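Local coordinates for protein succinate dehydrogenase (Membrane anchor subunit) (Mycolicibacterium smegmatis, PDB 7D6V) that anchors a mycobacterial succinate dehydrogenase in the membrane, carrying an iron-sulfur cluster of Rieske type that probably relays electrons to quinone, at residues Ala244-Thr247 with Leu248-Val252. Sequence-based numbering, arbitrary orientation.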
ATOM      1  N   ALA C 244     -21.869 -23.407  -9.091  1.00 12.44           N
ATOM      2  CA  ALA C 244     -21.579 -24.835  -9.020  1.00 12.44           C
ATOM      3  C   ALA C 244     -22.530 -25.546  -8.063  1.00 12.44           C
ATOM      4  O   ALA C 244     -23.169 -26.546  -8.421  1.00 12.44           O
ATOM      5  CB  ALA C 244     -20.127 -25.044  -8.594  1.00 12.44           C
ATOM      6  N   TRP C 245     -22.652 -25.024  -6.840  1.00 12.76           N
ATOM      7  CA  TRP C 245     -23.545 -25.625  -5.857  1.00 12.76           C
ATOM      8  C   TRP C 245     -25.000 -25.514  -6.291  1.00 12.76           C
ATOM      9  O   TRP C 245     -25.788 -26.451  -6.099  1.00 12.76           O
ATOM     10  CB  TRP C 245     -23.339 -24.962  -4.497  1.00 12.76           C
ATOM     11  CG  TRP C 245     -22.033 -25.304  -3.859  1.00 12.76           C
ATOM     12  CD1 TRP C 245     -20.973 -24.471  -3.671  1.00 12.76           C
ATOM     13  CD2 TRP C 245     -21.640 -26.575  -3.332  1.00 12.76           C
ATOM     14  NE1 TRP C 245     -19.948 -25.140  -3.057  1.00 12.76           N
ATOM     15  CE2 TRP C 245     -20.331 -26.435  -2.838  1.00 12.76           C
ATOM     16  CE3 TRP C 245     -22.270 -27.819  -3.227  1.00 12.76           C
ATOM     17  CZ2 TRP C 245     -19.640 -27.489  -2.250  1.00 12.76           C
ATOM     18  CZ3 TRP C 245     -21.582 -28.862  -2.643  1.00 12.76           C
ATOM     19  CH2 TRP C 245     -20.281 -28.691  -2.161  1.00 12.76           C
ATOM     20  N   ILE C 246     -25.372 -24.381  -6.891  1.00 12.67           N
ATOM     21  CA  ILE C 246     -26.751 -24.200  -7.333  1.00 12.67           C
ATOM     22  C   ILE C 246     -27.102 -25.210  -8.416  1.00 12.67           C
ATOM     23  O   ILE C 246     -28.192 -25.792  -8.408  1.00 12.67           O
ATOM     24  CB  ILE C 246     -26.977 -22.753  -7.807  1.00 12.67           C
ATOM     25  CG1 ILE C 246     -27.045 -21.809  -6.609  1.00 12.67           C
ATOM     26  CG2 ILE C 246     -28.250 -22.648  -8.628  1.00 12.67           C
ATOM     27  CD1 ILE C 246     -27.286 -20.374  -6.988  1.00 12.67           C
ATOM     28  N   THR C 247     -26.189 -25.444  -9.360  1.00 12.87           N
ATOM     29  CA  THR C 247     -26.476 -26.394 -10.427  1.00 12.87           C
ATOM     30  C   THR C 247     -26.488 -27.824  -9.910  1.00 12.87           C
ATOM     31  O   THR C 247     -27.271 -28.647 -10.393  1.00 12.87           O
ATOM     32  CB  THR C 247     -25.478 -26.236 -11.572  1.00 12.87           C
ATOM     33  OG1 THR C 247     -24.144 -26.384 -11.076  1.00 12.87           O
ATOM     34  CG2 THR C 247     -25.645 -24.888 -12.241  1.00 12.87           C
ATOM     35  N   LEU C 248     -25.652 -28.140  -8.920  1.00 13.18           N
ATOM     36  CA  LEU C 248     -25.758 -29.453  -8.287  1.00 13.18           C
ATOM     37  C   LEU C 248     -27.145 -29.651  -7.686  1.00 13.18           C
ATOM     38  O   LEU C 248     -27.804 -30.678  -7.917  1.00 13.18           O
ATOM     39  CB  LEU C 248     -24.685 -29.612  -7.211  1.00 13.18           C
ATOM     40  CG  LEU C 248     -23.250 -29.855  -7.676  1.00 13.18           C
ATOM     41  CD1 LEU C 248     -22.420 -30.427  -6.543  1.00 13.18           C
ATOM     42  CD2 LEU C 248     -23.222 -30.765  -8.888  1.00 13.18           C
ATOM     43  N   GLY C 249     -27.614 -28.655  -6.935  1.00 13.23           N
ATOM     44  CA  GLY C 249     -28.938 -28.753  -6.342  1.00 13.23           C
ATOM     45  C   GLY C 249     -30.036 -28.886  -7.379  1.00 13.23           C
ATOM     46  O   GLY C 249     -30.925 -29.730  -7.255  1.00 13.23           O
ATOM     47  N   THR C 250     -29.985 -28.059  -8.423  1.00 13.72           N
ATOM     48  CA  THR C 250     -31.047 -28.083  -9.423  1.00 13.72           C
ATOM     49  C   THR C 250     -31.031 -29.372 -10.234  1.00 13.72           C
ATOM     50  O   THR C 250     -32.094 -29.858 -10.627  1.00 13.72           O
ATOM     51  CB  THR C 250     -30.950 -26.872 -10.347  1.00 13.72           C
ATOM     52  OG1 THR C 250     -29.674 -26.854 -10.993  1.00 13.72           O
ATOM     53  CG2 THR C 250     -31.139 -25.595  -9.559  1.00 13.72           C
ATOM     54  N   LEU C 251     -29.852 -29.948 -10.478  1.00 14.33           N
ATOM     55  CA  LEU C 251     -29.791 -31.266 -11.097  1.00 14.33           C
ATOM     56  C   LEU C 251     -30.477 -32.303 -10.222  1.00 14.33           C
ATOM     57  O   LEU C 251     -31.259 -33.131 -10.709  1.00 14.33           O
ATOM     58  CB  LEU C 251     -28.336 -31.661 -11.347  1.00 14.33           C
ATOM     59  CG  LEU C 251     -27.677 -31.185 -12.639  1.00 14.33           C
ATOM     60  CD1 LEU C 251     -26.167 -31.244 -12.510  1.00 14.33           C
ATOM     61  CD2 LEU C 251     -28.148 -32.017 -13.814  1.00 14.33           C
ATOM     62  N   VAL C 252     -30.197 -32.269  -8.916  1.00 14.66           N
ATOM     63  CA  VAL C 252     -30.798 -33.252  -8.020  1.00 14.66           C
ATOM     64  C   VAL C 252     -32.316 -33.113  -8.006  1.00 14.66           C
ATOM     65  O   VAL C 252     -33.043 -34.108  -8.092  1.00 14.66           O
ATOM     66  CB  VAL C 252     -30.202 -33.132  -6.606  1.00 14.66           C
ATOM     67  CG1 VAL C 252     -30.981 -33.993  -5.632  1.00 14.66           C
ATOM     68  CG2 VAL C 252     -28.745 -33.540  -6.621  1.00 14.66           C
TER
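Thr250 folds its hydroxyl back over the preceding turn of its own helix, where OG1 lies 3.1 Å from Thr247 O and 3.2 Å from Ile246 O. Its first torsion, chi1 58°, sets OG1 between the backbone N and the carbonyl carbon, within reach of both carbonyls; Asn195 OD1 of helix 188-204 is the strongest polar partner of this hydroxyl. The methyl, CG2, sits beside the backbone N, against Ile246 O, with CG2 of Ile246 4.2 Å away. Thr247 repeats the pattern one turn earlier: OG1 comes within 2.8 Å of Ala244 O, is hydrogen-bonded to Phe243 O and accepts a hydrogen bond from Arg111 NH2. Ala244 O still accepts the amide of Leu248 at 3.0 Å, nearly straight at 160°. On another flank, Leu248 reaches back with CD1 to CE3 of Trp245, 4.2 Å away and oblique to the indole, while Trp245 NE1 is hydrogen-bonded to Tyr116 OH. Leu248 also touches a bound phosphatidylethanolamine-type lipid, and the side chain of Ala244 is about 7 Å from the iron-sulfur cluster. Intrahelical threonine hydroxyls sharing i-3 and i-4 carbonyls are common in transmembrane helices, here helix 240-264, packed against helices 33-55, 115-124 and 188-204.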